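Local structure of endoglucanase family 5 (Clostridium acetobutylicum ATCC 824, 6PZ7) at residues 63-68 and 76-81; 220-225 and 286-291; 280-285 and 330-335. The protein probably hydrolyses internal beta-1,4-glucosidic bonds in cellulose and related plant polysaccharides, as a broad-specificity endoglucanase of glycoside hydrolase family 5. All blocks are in the same frame, centred on the assembly; numbering follows the deposited sequence. Where two conformers were deposited one is given.

Contact 1. Residues 63-68 and 76-81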
ATOM      1  N   SER A  63     -15.516  -0.645   4.737  1.00  8.22           N
ATOM      2  CA  SER A  63     -16.541   0.030   5.533  0.65  9.66           C
ATOM      3  C   SER A  63     -17.958  -0.212   5.025  1.00 10.55           C
ATOM      4  O   SER A  63     -18.862  -0.516   5.815  1.00 12.02           O
ATOM      5  CB  SER A  63     -16.224   1.530   5.568  0.65 12.45           C
ATOM      6  OG  SER A  63     -17.045   2.215   6.497  0.65 13.68           O
ATOM      7  N   SER A  64     -18.195  -0.022   3.736  1.00  8.81           N
ATOM      8  CA  SER A  64     -19.513  -0.121   3.116  0.59 10.74           C
ATOM      9  C   SER A  64     -20.043  -1.543   3.070  1.00 10.72           C
ATOM     10  O   SER A  64     -21.181  -1.739   2.623  1.00 14.36           O
ATOM     11  CB  SER A  64     -19.488   0.407   1.666  0.59 10.90           C
ATOM     12  OG  SER A  64     -19.047   1.745   1.599  0.59 13.19           O
ATOM     13  N   HIS A  65     -19.239  -2.517   3.449  1.00  8.39           N
ATOM     14  CA  HIS A  65     -19.546  -3.935   3.325  1.00  9.62           C
ATOM     15  C   HIS A  65     -19.578  -4.644   4.665  1.00  8.48           C
ATOM     16  O   HIS A  65     -19.643  -5.877   4.681  1.00 10.75           O
ATOM     17  CB  HIS A  65     -18.503  -4.573   2.399  1.00  9.07           C
ATOM     18  CG  HIS A  65     -18.291  -3.801   1.149  1.00  8.79           C
ATOM     19  ND1 HIS A  65     -19.212  -3.763   0.125  1.00 10.69           N
ATOM     20  CD2 HIS A  65     -17.300  -2.954   0.795  1.00  9.54           C
ATOM     21  CE1 HIS A  65     -18.771  -2.958  -0.828  1.00 11.39           C
ATOM     22  NE2 HIS A  65     -17.618  -2.447  -0.444  1.00 10.83           N
ATOM     23  N   ILE A  66     -19.515  -3.901   5.764  1.00  8.26           N
ATOM     24  CA  ILE A  66     -19.499  -4.425   7.125  1.00  8.70           C
ATOM     25  C   ILE A  66     -20.858  -4.141   7.765  1.00  8.91           C
ATOM     26  O   ILE A  66     -21.340  -3.004   7.759  1.00 10.37           O
ATOM     27  CB  ILE A  66     -18.380  -3.761   7.940  1.00  8.26           C
ATOM     28  CG1 ILE A  66     -17.005  -4.122   7.375  1.00  9.10           C
ATOM     29  CG2 ILE A  66     -18.511  -4.151   9.429  1.00  8.96           C
ATOM     30  CD1 ILE A  66     -15.910  -3.219   7.913  1.00  8.93           C
ATOM     31  N   GLY A  67     -21.468  -5.175   8.335  0.50  8.91           N
ATOM     32  CA  GLY A  67     -22.735  -5.049   9.030  0.50 10.25           C
ATOM     33  C   GLY A  67     -22.597  -4.485  10.428  0.50  9.01           C
ATOM     34  O   GLY A  67     -21.535  -4.068  10.878  0.50  9.25           O
ATOM     35  N   ALA A  68     -23.723  -4.466  11.127  0.50  9.40           N
ATOM     36  CA  ALA A  68     -23.757  -3.874  12.456  0.50 10.64           C
ATOM     37  C   ALA A  68     -22.899  -4.662  13.433  0.50 10.20           C
ATOM     38  O   ALA A  68     -22.768  -5.892  13.340  0.50  9.79           O
ATOM     39  CB  ALA A  68     -25.189  -3.841  12.987  0.50 12.13           C
ATOM     40  N   GLN A  76     -20.838 -11.445   2.155  1.00 12.54           N
ATOM     41  CA  GLN A  76     -20.210 -12.561   1.461  1.00 12.60           C
ATOM     42  C   GLN A  76     -19.952 -12.256  -0.007  1.00 11.03           C
ATOM     43  O   GLN A  76     -18.936 -12.692  -0.560  1.00 11.65           O
ATOM     44  CB  GLN A  76     -21.103 -13.798   1.589  1.00 16.13           C
ATOM     45  CG  GLN A  76     -20.584 -15.034   0.928  1.00 22.44           C
ATOM     46  CD  GLN A  76     -21.480 -16.240   1.178  1.00 32.45           C
ATOM     47  OE1 GLN A  76     -21.380 -16.898   2.219  1.00 38.97           O
ATOM     48  NE2 GLN A  76     -22.380 -16.516   0.233  1.00 35.48           N
ATOM     49  N   ALA A  77     -20.872 -11.574  -0.675  1.00 11.51           N
ATOM     50  CA  ALA A  77     -20.643 -11.284  -2.082  1.00 11.88           C
ATOM     51  C   ALA A  77     -19.443 -10.371  -2.267  1.00 10.82           C
ATOM     52  O   ALA A  77     -18.752 -10.451  -3.285  1.00 10.54           O
ATOM     53  CB  ALA A  77     -21.880 -10.627  -2.685  1.00 13.80           C
ATOM     54  N   TRP A  78     -19.199  -9.457  -1.343  1.00 10.43           N
ATOM     55  CA  TRP A  78     -18.016  -8.611  -1.427  1.00  9.05           C
ATOM     56  C   TRP A  78     -16.762  -9.439  -1.245  1.00  9.59           C
ATOM     57  O   TRP A  78     -15.800  -9.288  -2.015  1.00  9.39           O
ATOM     58  CB  TRP A  78     -18.103  -7.495  -0.394  1.00  9.81           C
ATOM     59  CG  TRP A  78     -16.934  -6.536  -0.404  1.00  8.36           C
ATOM     60  CD1 TRP A  78     -15.981  -6.415   0.549  1.00  8.65           C
ATOM     61  CD2 TRP A  78     -16.601  -5.578  -1.414  1.00  9.25           C
ATOM     62  NE1 TRP A  78     -15.083  -5.439   0.221  1.00  8.68           N
ATOM     63  CE2 TRP A  78     -15.444  -4.894  -0.984  1.00  8.91           C
ATOM     64  CE3 TRP A  78     -17.192  -5.218  -2.627  1.00 11.74           C
ATOM     65  CZ2 TRP A  78     -14.875  -3.865  -1.728  1.00 10.06           C
ATOM     66  CZ3 TRP A  78     -16.612  -4.191  -3.369  1.00 13.24           C
ATOM     67  CH2 TRP A  78     -15.465  -3.530  -2.912  1.00 12.14           C
ATOM     68  N   LEU A  79     -16.720 -10.293  -0.219  1.00  9.45           N
ATOM     69  CA  LEU A  79     -15.563 -11.160  -0.050  1.00 10.34           C
ATOM     70  C   LEU A  79     -15.329 -12.008  -1.285  1.00  9.96           C
ATOM     71  O   LEU A  79     -14.181 -12.241  -1.685  1.00 10.11           O
ATOM     72  CB  LEU A  79     -15.726 -12.054   1.174  1.00 11.89           C
ATOM     73  CG  LEU A  79     -15.304 -11.483   2.513  1.00 12.90           C
ATOM     74  CD1 LEU A  79     -15.847 -12.363   3.629  1.00 14.36           C
ATOM     75  CD2 LEU A  79     -13.801 -11.322   2.626  1.00 11.66           C
ATOM     76  N   ASN A  80     -16.394 -12.514  -1.890  1.00  9.03           N
ATOM     77  CA  ASN A  80     -16.250 -13.339  -3.078  1.00  9.37           C
ATOM     78  C   ASN A  80     -15.599 -12.545  -4.214  1.00  8.24           C
ATOM     79  O   ASN A  80     -14.707 -13.054  -4.919  1.00  8.80           O
ATOM     80  CB  ASN A  80     -17.611 -13.869  -3.556  1.00 10.54           C
ATOM     81  CG  ASN A  80     -18.188 -14.941  -2.656  1.00 12.38           C
ATOM     82  OD1 ASN A  80     -17.506 -15.526  -1.820  1.00 13.62           O
ATOM     83  ND2 ASN A  80     -19.460 -15.214  -2.849  1.00 13.61           N
ATOM     84  N   ARG A  81     -16.010 -11.277  -4.386  1.00  7.78           N
ATOM     85  CA  ARG A  81     -15.407 -10.428  -5.422  1.00  7.68           C
ATOM     86  C   ARG A  81     -13.957 -10.111  -5.121  1.00  7.62           C
ATOM     87  O   ARG A  81     -13.095 -10.189  -6.017  1.00  7.53           O
ATOM     88  CB  ARG A  81     -16.217  -9.147  -5.617  1.00  8.53           C
ATOM     89  CG  ARG A  81     -15.624  -8.223  -6.673  1.00  8.83           C
ATOM     90  CD  ARG A  81     -15.447  -8.914  -8.028  1.00  8.88           C
ATOM     91  NE  ARG A  81     -14.769  -7.980  -8.938  1.00  8.52           N
ATOM     92  CZ  ARG A  81     -14.103  -8.352 -10.028  1.00  8.64           C
ATOM     93  NH1 ARG A  81     -14.032  -9.612 -10.418  1.00  8.58           N
ATOM     94  NH2 ARG A  81     -13.451  -7.422 -10.720  1.00  8.96           N
TER
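The imidazole of His65 lies flat on the indole of Trp78 in a face-to-face stack. The ring planes differ by only 7°, and the centroid of the imidazole stands 3.5 Å from that of the five-membered indole ring. The overlap extends past the pyrrole part into the fused benzene ring. His65 CD2 sits 3.2 Å from Trp78 CE2 at the ring fusion, while on the other side of the imidazole His65 CE1 comes within 3.3 Å of Trp78 CE3. Between them His65 NE2 lies over the centre of the indole, so the histidine covers the middle of the bicycle and not its rim. His65 CB adds a CH-pi contact, 3.9 Å from the centroid of the pyrrole ring and over its face. No hydrogen bond joins the two segments; the contact consists of the overlap of the two ring faces, with the CB at its margin.

In this TIM barrel, residues 63-68 belong to the loop that follows strand 55-58, and Trp78 sits in the first turn of helix 76-91, so the stack lays a residue of a beta-alpha loop against the helix into which that loop leads. Backbone bonds between His65 and Asp75 and between Gly67 and Thr73 tie the two arms of that loop together nearby.

The two side chains reach each other through different first torsions. Trp78 holds CG anti to its own nitrogen (chi1 -179°), extending the indole from the helix. In His65 it is the carbonyl carbon that CG opposes (chi1 -48°), and the ring swings in beside the main-chain nitrogen. Trp62 meets the indole with its ring roughly perpendicular.

Contact 2. Residues 220-225 and 286-291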
ATOM      1  N   LEU A 220       5.408   2.002   4.114  1.00  6.05           N
ATOM      2  CA  LEU A 220       5.530   3.456   4.033  1.00  6.35           C
ATOM      3  C   LEU A 220       5.018   3.921   2.685  1.00  5.58           C
ATOM      4  O   LEU A 220       5.117   3.190   1.689  1.00  5.75           O
ATOM      5  CB  LEU A 220       6.993   3.914   4.216  1.00  6.92           C
ATOM      6  CG  LEU A 220       7.669   3.462   5.502  1.00  6.31           C
ATOM      7  CD1 LEU A 220       9.158   3.796   5.432  1.00  8.36           C
ATOM      8  CD2 LEU A 220       7.031   4.090   6.720  1.00  8.54           C
ATOM      9  N   HIS A 221       4.449   5.121   2.627  1.00  6.03           N
ATOM     10  CA  HIS A 221       3.995   5.731   1.378  1.00  5.15           C
ATOM     11  C   HIS A 221       4.779   7.021   1.206  1.00  5.87           C
ATOM     12  O   HIS A 221       4.953   7.778   2.175  1.00  6.86           O
ATOM     13  CB  HIS A 221       2.508   6.021   1.382  1.00  5.81           C
ATOM     14  CG  HIS A 221       1.680   4.782   1.499  1.00  5.05           C
ATOM     15  ND1 HIS A 221       0.319   4.832   1.698  1.00  6.24           N
ATOM     16  CD2 HIS A 221       2.005   3.462   1.462  1.00  5.91           C
ATOM     17  CE1 HIS A 221      -0.156   3.594   1.768  1.00  6.37           C
ATOM     18  NE2 HIS A 221       0.846   2.745   1.649  1.00  6.37           N
ATOM     19  N   MET A 222       5.321   7.277   0.007  1.00  6.41           N
ATOM     20  CA  MET A 222       6.196   8.432  -0.176  1.00  6.64           C
ATOM     21  C   MET A 222       6.156   8.914  -1.630  1.00  6.60           C
ATOM     22  O   MET A 222       6.903   8.436  -2.503  1.00  7.32           O
ATOM     23  CB  MET A 222       7.614   8.074   0.255  1.00  7.26           C
ATOM     24  CG  MET A 222       8.545   9.293   0.322  1.00  9.90           C
ATOM     25  SD  MET A 222      10.193   9.054   0.968  1.00 11.71           S
ATOM     26  CE  MET A 222      10.988   8.418  -0.484  1.00 13.12           C
ATOM     27  N   TYR A 223       5.320   9.907  -1.866  1.00  6.67           N
ATOM     28  CA  TYR A 223       5.150  10.506  -3.181  1.00  7.40           C
ATOM     29  C   TYR A 223       6.113  11.682  -3.296  1.00  8.52           C
ATOM     30  O   TYR A 223       5.729  12.851  -3.307  1.00 10.87           O
ATOM     31  CB  TYR A 223       3.720  10.950  -3.404  1.00  8.07           C
ATOM     32  CG  TYR A 223       2.673   9.868  -3.484  1.00  7.47           C
ATOM     33  CD1 TYR A 223       2.100   9.528  -4.691  1.00  7.60           C
ATOM     34  CD2 TYR A 223       2.198   9.212  -2.332  1.00  8.41           C
ATOM     35  CE1 TYR A 223       1.086   8.597  -4.769  1.00  8.42           C
ATOM     36  CE2 TYR A 223       1.182   8.264  -2.409  1.00  8.06           C
ATOM     37  CZ  TYR A 223       0.628   7.969  -3.629  1.00  7.11           C
ATOM     38  OH  TYR A 223      -0.399   7.071  -3.740  1.00  8.38           O
ATOM     39  N   ALA A 224       7.364  11.372  -3.344  1.00  7.71           N
ATOM     40  CA  ALA A 224       8.430  12.380  -3.305  1.00  9.01           C
ATOM     41  C   ALA A 224       8.976  12.688  -4.699  1.00  7.95           C
ATOM     42  O   ALA A 224       9.023  11.803  -5.562  1.00  8.50           O
ATOM     43  CB  ALA A 224       9.587  11.880  -2.434  1.00 10.44           C
ATOM     44  N   PRO A 225       9.458  13.915  -4.919  1.00  7.85           N
ATOM     45  CA  PRO A 225       9.259  15.099  -4.071  1.00  9.05           C
ATOM     46  C   PRO A 225       7.849  15.623  -4.253  1.00  8.40           C
ATOM     47  O   PRO A 225       7.315  15.664  -5.376  1.00  8.82           O
ATOM     48  CB  PRO A 225      10.294  16.092  -4.604  1.00  8.90           C
ATOM     49  CG  PRO A 225      10.493  15.704  -6.045  1.00  9.98           C
ATOM     50  CD  PRO A 225      10.183  14.230  -6.159  1.00  8.86           C
ATOM     51  N   LYS A 286      12.916   6.247 -12.577  1.00  8.94           N
ATOM     52  CA  LYS A 286      14.129   5.459 -12.763  1.00  9.76           C
ATOM     53  C   LYS A 286      15.033   5.564 -11.541  1.00  9.70           C
ATOM     54  O   LYS A 286      15.532   4.556 -11.024  1.00 10.23           O
ATOM     55  CB  LYS A 286      14.862   5.925 -14.014  1.00 11.82           C
ATOM     56  CG  LYS A 286      16.095   5.100 -14.311  1.00 14.99           C
ATOM     57  CD  LYS A 286      16.750   5.547 -15.631  1.00 18.83           C
ATOM     58  CE  LYS A 286      18.019   4.747 -15.913  1.00 29.33           C
ATOM     59  NZ  LYS A 286      18.443   4.856 -17.340  1.00 34.12           N
ATOM     60  N   PHE A 287      15.285   6.796 -11.078  1.00  9.00           N
ATOM     61  CA  PHE A 287      16.164   7.004  -9.933  1.00  9.50           C
ATOM     62  C   PHE A 287      15.534   6.458  -8.666  1.00  8.48           C
ATOM     63  O   PHE A 287      16.215   5.798  -7.870  1.00  9.14           O
ATOM     64  CB  PHE A 287      16.500   8.482  -9.770  1.00 10.57           C
ATOM     65  CG  PHE A 287      17.501   8.740  -8.693  1.00  9.76           C
ATOM     66  CD1 PHE A 287      18.857   8.577  -8.931  1.00 12.51           C
ATOM     67  CD2 PHE A 287      17.100   9.093  -7.422  1.00 11.02           C
ATOM     68  CE1 PHE A 287      19.774   8.782  -7.921  1.00 13.88           C
ATOM     69  CE2 PHE A 287      18.039   9.302  -6.414  1.00 12.92           C
ATOM     70  CZ  PHE A 287      19.357   9.137  -6.663  1.00 12.76           C
ATOM     71  N   TYR A 288      14.236   6.682  -8.468  1.00  7.67           N
ATOM     72  CA  TYR A 288      13.561   6.234  -7.256  1.00  7.87           C
ATOM     73  C   TYR A 288      13.651   4.725  -7.135  1.00  8.30           C
ATOM     74  O   TYR A 288      14.078   4.202  -6.103  1.00  7.97           O
ATOM     75  CB  TYR A 288      12.112   6.735  -7.309  1.00  8.23           C
ATOM     76  CG  TYR A 288      11.293   6.713  -6.045  1.00  6.86           C
ATOM     77  CD1 TYR A 288      10.530   7.816  -5.702  1.00  7.52           C
ATOM     78  CD2 TYR A 288      11.228   5.600  -5.226  1.00  9.17           C
ATOM     79  CE1 TYR A 288       9.700   7.818  -4.551  1.00  7.56           C
ATOM     80  CE2 TYR A 288      10.423   5.585  -4.063  1.00  8.87           C
ATOM     81  CZ  TYR A 288       9.683   6.691  -3.740  1.00  7.69           C
ATOM     82  OH  TYR A 288       8.894   6.608  -2.598  1.00  7.98           O
ATOM     83  N   VAL A 289      13.245   3.997  -8.174  1.00  8.42           N
ATOM     84  CA  VAL A 289      13.228   2.544  -8.097  1.00  8.17           C
ATOM     85  C   VAL A 289      14.645   1.996  -7.955  1.00 10.14           C
ATOM     86  O   VAL A 289      14.882   1.078  -7.156  1.00  9.63           O
ATOM     87  CB  VAL A 289      12.464   1.936  -9.291  1.00  9.35           C
ATOM     88  CG1 VAL A 289      12.607   0.428  -9.312  1.00 12.90           C
ATOM     89  CG2 VAL A 289      11.025   2.375  -9.295  1.00  9.42           C
ATOM     90  N   SER A 290      15.615   2.532  -8.715  1.00  9.38           N
ATOM     91  CA  SER A 290      16.962   1.970  -8.656  0.53  9.65           C
ATOM     92  C   SER A 290      17.632   2.280  -7.324  1.00 10.04           C
ATOM     93  O   SER A 290      18.283   1.405  -6.739  1.00 10.68           O
ATOM     94  CB  SER A 290      17.796   2.464  -9.830  0.53 13.25           C
ATOM     95  OG  SER A 290      17.972   3.861  -9.792  0.53 12.30           O
ATOM     96  N   ASP A 291      17.478   3.489  -6.817  1.00 10.07           N
ATOM     97  CA  ASP A 291      18.088   3.820  -5.524  1.00 11.27           C
ATOM     98  C   ASP A 291      17.404   3.062  -4.390  1.00 11.49           C
ATOM     99  O   ASP A 291      18.067   2.553  -3.470  1.00 11.07           O
ATOM    100  CB  ASP A 291      18.018   5.328  -5.296  1.00 11.09           C
ATOM    101  CG  ASP A 291      18.976   5.815  -4.241  1.00 12.59           C
ATOM    102  OD1 ASP A 291      19.960   5.109  -3.930  1.00 18.39           O
ATOM    103  OD2 ASP A 291      18.752   6.912  -3.717  1.00 12.99           O
TER
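Tyr288 reaches from its helix with the phenol hydroxyl foremost and donates a hydrogen bond to the carbonyl oxygen of Met222, with 2.7 Å between Tyr288 OH and Met222 O. The hydroxyl arrives in the carbonyl plane, at a C=O...O angle of 137°, and therefore meets a lone pair of the oxygen. Met222 O lies at the ring edge, near the phenol plane, and it is also 3.5 Å from Tyr288 CE1. Ala224 O stands farther along the same edge, 4.2 Å from that CE1.

The methionine side chain approaches from a different direction. Met222 CB packs against the hydroxyl, at 3.5 Å from Tyr288 OH, and the chain then bends at chi3 (82°). Met222 CE stands to one side of the phenol plane, over the hydroxyl, 3.5 Å from Tyr288 OH and 3.9 Å from Tyr288 CZ. Met222 thus meets the hydroxyl with its carbonyl oxygen near the ring plane and with its CB and CE as well.

Met222 lies at the C-terminal end of the sixth strand of the TIM barrel, in the region of residues 216-221, and Tyr288 belongs to helix 278-294, which follows the seventh. The ring bridges the two elements, touching Ile267 and Phe270 of strand 265-270 and Thr299 of strand 298-303. The strand end beside Met222 faces the active site: His221 bonds through ND1 to Glu146, probably the proton donor, as in other family 5 enzymes.

Holding CG anti to the backbone nitrogen (chi1 -165°), Tyr288 points its buried hydroxyl toward the loop. The accepting oxygen also takes a weak bond from Ala224 N, 3.1 Å from Met222 O, across an inverse gamma turn centred on Tyr223, and a cis peptide follows between Ala224 and Pro225.

Contact 3. Residues 280-285 and 330-335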
ATOM      1  N   SER A 280      10.275  13.808 -17.408  1.00 10.34           N
ATOM      2  CA  SER A 280      10.629  14.070 -16.011  1.00 11.41           C
ATOM      3  C   SER A 280      10.103  12.983 -15.091  1.00  9.52           C
ATOM      4  O   SER A 280      10.775  12.587 -14.132  1.00  9.38           O
ATOM      5  CB  SER A 280      10.063  15.426 -15.567  1.00  9.59           C
ATOM      6  OG  SER A 280      10.839  16.516 -16.068  1.00 12.67           O
ATOM      7  N   ARG A 281       8.864  12.565 -15.317  1.00  8.42           N
ATOM      8  CA  ARG A 281       8.294  11.514 -14.485  1.00  8.56           C
ATOM      9  C   ARG A 281       9.094  10.227 -14.593  1.00  7.69           C
ATOM     10  O   ARG A 281       9.303   9.538 -13.590  1.00  7.83           O
ATOM     11  CB  ARG A 281       6.838  11.255 -14.896  1.00  8.92           C
ATOM     12  CG  ARG A 281       5.891  12.436 -14.670  1.00  8.71           C
ATOM     13  CD  ARG A 281       4.521  12.201 -15.272  1.00  9.35           C
ATOM     14  NE  ARG A 281       3.762  11.202 -14.514  1.00  8.48           N
ATOM     15  CZ  ARG A 281       2.688  10.574 -14.971  1.00  8.28           C
ATOM     16  NH1 ARG A 281       2.290  10.744 -16.230  1.00  8.94           N
ATOM     17  NH2 ARG A 281       2.016   9.749 -14.172  1.00  8.35           N
ATOM     18  N   ALA A 282       9.559   9.890 -15.803  1.00  8.85           N
ATOM     19  CA  ALA A 282      10.395   8.709 -16.013  1.00  9.02           C
ATOM     20  C   ALA A 282      11.763   8.869 -15.374  1.00  9.28           C
ATOM     21  O   ALA A 282      12.287   7.919 -14.800  1.00  9.62           O
ATOM     22  CB  ALA A 282      10.509   8.413 -17.512  1.00  9.74           C
ATOM     23  N   SER A 283      12.357  10.051 -15.466  1.00  9.60           N
ATOM     24  CA  SER A 283      13.640  10.275 -14.791  1.00 10.33           C
ATOM     25  C   SER A 283      13.516  10.075 -13.285  1.00  8.64           C
ATOM     26  O   SER A 283      14.338   9.406 -12.655  1.00  9.57           O
ATOM     27  CB  SER A 283      14.141  11.684 -15.080  1.00 10.34           C
ATOM     28  OG  SER A 283      14.518  11.873 -16.444  1.00 13.65           O
ATOM     29  N   LEU A 284      12.431  10.573 -12.704  1.00  8.21           N
ATOM     30  CA  LEU A 284      12.178  10.391 -11.280  1.00  7.84           C
ATOM     31  C   LEU A 284      12.008   8.921 -10.961  1.00  7.94           C
ATOM     32  O   LEU A 284      12.615   8.393 -10.023  1.00  7.94           O
ATOM     33  CB  LEU A 284      10.950  11.196 -10.835  1.00  8.86           C
ATOM     34  CG  LEU A 284      10.407  10.850  -9.442  1.00  7.50           C
ATOM     35  CD1 LEU A 284      11.445  11.090  -8.349  1.00  8.90           C
ATOM     36  CD2 LEU A 284       9.159  11.693  -9.176  1.00  9.36           C
ATOM     37  N   ALA A 285      11.141   8.230 -11.714  1.00  7.94           N
ATOM     38  CA  ALA A 285      10.861   6.823 -11.411  1.00  8.77           C
ATOM     39  C   ALA A 285      12.117   5.987 -11.546  1.00  8.50           C
ATOM     40  O   ALA A 285      12.365   5.093 -10.732  1.00  8.87           O
ATOM     41  CB  ALA A 285       9.763   6.288 -12.327  1.00  9.36           C
ATOM     42  N   VAL A 330       6.442   3.568 -17.813  0.75  9.33           N
ATOM     43  CA  VAL A 330       6.254   2.208 -17.328  0.75  9.59           C
ATOM     44  C   VAL A 330       7.569   1.445 -17.403  0.75  8.85           C
ATOM     45  O   VAL A 330       7.936   0.711 -16.475  0.75  8.57           O
ATOM     46  CB  VAL A 330       5.117   1.493 -18.085  0.75 13.90           C
ATOM     47  CG1 VAL A 330       4.852   0.104 -17.431  0.75 17.81           C
ATOM     48  CG2 VAL A 330       3.836   2.295 -18.086  0.75 13.98           C
ATOM     49  N   ARG A 331       8.287   1.597 -18.519  1.00 10.06           N
ATOM     50  CA  ARG A 331       9.537   0.860 -18.680  1.00 12.18           C
ATOM     51  C   ARG A 331      10.555   1.242 -17.602  1.00 12.35           C
ATOM     52  O   ARG A 331      11.277   0.364 -17.096  1.00 14.14           O
ATOM     53  CB  ARG A 331      10.091   1.057 -20.091  1.00 14.49           C
ATOM     54  CG  ARG A 331      11.249   0.137 -20.453  1.00 21.07           C
ATOM     55  CD  ARG A 331      10.809  -1.313 -20.554  1.00 22.56           C
ATOM     56  NE  ARG A 331      11.947  -2.147 -20.901  1.00 25.19           N
ATOM     57  CZ  ARG A 331      11.874  -3.447 -21.146  1.00 20.64           C
ATOM     58  NH1 ARG A 331      10.714  -4.073 -21.078  1.00 25.56           N
ATOM     59  NH2 ARG A 331      12.974  -4.104 -21.463  1.00 28.50           N
ATOM     60  N   THR A 332      10.659   2.522 -17.231  1.00 11.80           N
ATOM     61  CA  THR A 332      11.562   2.914 -16.142  1.00 12.15           C
ATOM     62  C   THR A 332      11.149   2.330 -14.797  1.00 12.78           C
ATOM     63  O   THR A 332      12.002   2.137 -13.904  1.00 16.04           O
ATOM     64  CB  THR A 332      11.749   4.434 -16.007  1.00 11.65           C
ATOM     65  OG1 THR A 332      10.537   5.122 -15.671  1.00 16.43           O
ATOM     66  CG2 THR A 332      12.255   5.007 -17.327  1.00 15.19           C
ATOM     67  N   ILE A 333       9.845   2.119 -14.575  1.00  9.43           N
ATOM     68  CA  ILE A 333       9.395   1.526 -13.325  1.00  9.67           C
ATOM     69  C   ILE A 333       9.847   0.075 -13.215  1.00 10.20           C
ATOM     70  O   ILE A 333      10.276  -0.359 -12.138  1.00 11.11           O
ATOM     71  CB  ILE A 333       7.883   1.691 -13.145  1.00  8.32           C
ATOM     72  CG1 ILE A 333       7.484   3.177 -13.009  1.00  9.48           C
ATOM     73  CG2 ILE A 333       7.379   0.889 -11.938  1.00  9.45           C
ATOM     74  CD1 ILE A 333       6.060   3.453 -13.305  1.00  9.47           C
ATOM     75  N   VAL A 334       9.702  -0.708 -14.294  1.00 10.26           N
ATOM     76  CA  VAL A 334       9.904  -2.159 -14.251  1.00 11.63           C
ATOM     77  C   VAL A 334      11.320  -2.601 -14.614  1.00 15.12           C
ATOM     78  O   VAL A 334      11.619  -3.808 -14.551  1.00 17.90           O
ATOM     79  CB  VAL A 334       8.909  -2.884 -15.189  1.00 11.16           C
ATOM     80  CG1 VAL A 334       7.481  -2.632 -14.762  1.00 12.48           C
ATOM     81  CG2 VAL A 334       9.143  -2.511 -16.661  1.00 15.02           C
ATOM     82  N   ASN A 335      12.194  -1.694 -15.010  1.00 14.67           N
ATOM     83  CA  ASN A 335      13.539  -2.103 -15.417  1.00 18.72           C
ATOM     84  C   ASN A 335      14.390  -2.531 -14.227  1.00 26.64           C
ATOM     85  O   ASN A 335      14.092  -2.261 -13.063  1.00 32.48           O
ATOM     86  CB  ASN A 335      14.215  -0.963 -16.171  1.00 25.86           C
ATOM     87  CG  ASN A 335      15.412  -1.431 -16.982  1.00 32.03           C
ATOM     88  OD1 ASN A 335      15.270  -2.214 -17.927  1.00 38.38           O
ATOM     89  ND2 ASN A 335      16.590  -0.948 -16.625  1.00 40.26           N
ATOM     90  OXT ASN A 335      15.436  -3.183 -14.408  1.00 25.64           O
TER
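Ala282 and Ala285 receive the side chains of Thr332 and Ile333 where two outer helices of the TIM barrel, 278-294 and 327-334, run side by side. Their short segments are nearly parallel, 2° apart in direction, with axes 8.4 Å from each other. The small alanine side chains are consistent with this close spacing: the CA atoms of Ala285 and Ile333 are 5.8 Å apart.

Thr332 is the main residue of the seam on its side. Its methyl rests against the first alanine, Thr332 CG2 to Ala282 CB at 3.8 Å. Its hydroxyl lies between the two alanines, as near to Ala282 as to Ala285, with Thr332 OG1 to Ala285 CB at 3.6 Å. Ile333 adds only the CG1 branch, which meets Ala285 CB at 3.9 Å.

Outside this first shell, Ile333 also packs on Phe53 and on Trp301 of strand 298-303, and Ala285 touches Leu329, so the seam continues inward to the barrel wall. On the neighbouring side of helix 278-294, Arg281 makes a cation-pi contact with Phe326, just before helix 327-334, and hydrogen-bonds to Ser272 O in the loop after strand 265-270.

What sets the threonine is its own helix. With chi1 at 63°, OG1 sits between the backbone nitrogen and the carbonyl carbon and bonds back to Leu329 O. This intrahelical bond satisfies the hydroxyl, whereas across the seam Thr332 OG1 merely rests 3.4 Å from Ala282 O.

From the N terminus, contact 1 comes first and is local: seven residues separate its segments, and it closes the loop between strand 55-58 and helix 76-91. Contacts 2 and 3 follow much later and cross. The chain leaves residues 220-225, passes 280-285, returns to contact 2 at 286-291, and completes contact 3 at 330-335. Both draw on helix 278-294, which is thereby tied to the end of strand 216-221 and to the C-terminal helix. Their centres are about 10 Å apart, and they touch where Ala224 O meets Leu284 CD2 at 3.6 Å. Contact 1 lies across the barrel, its centre about 34 Å from that of contact 2.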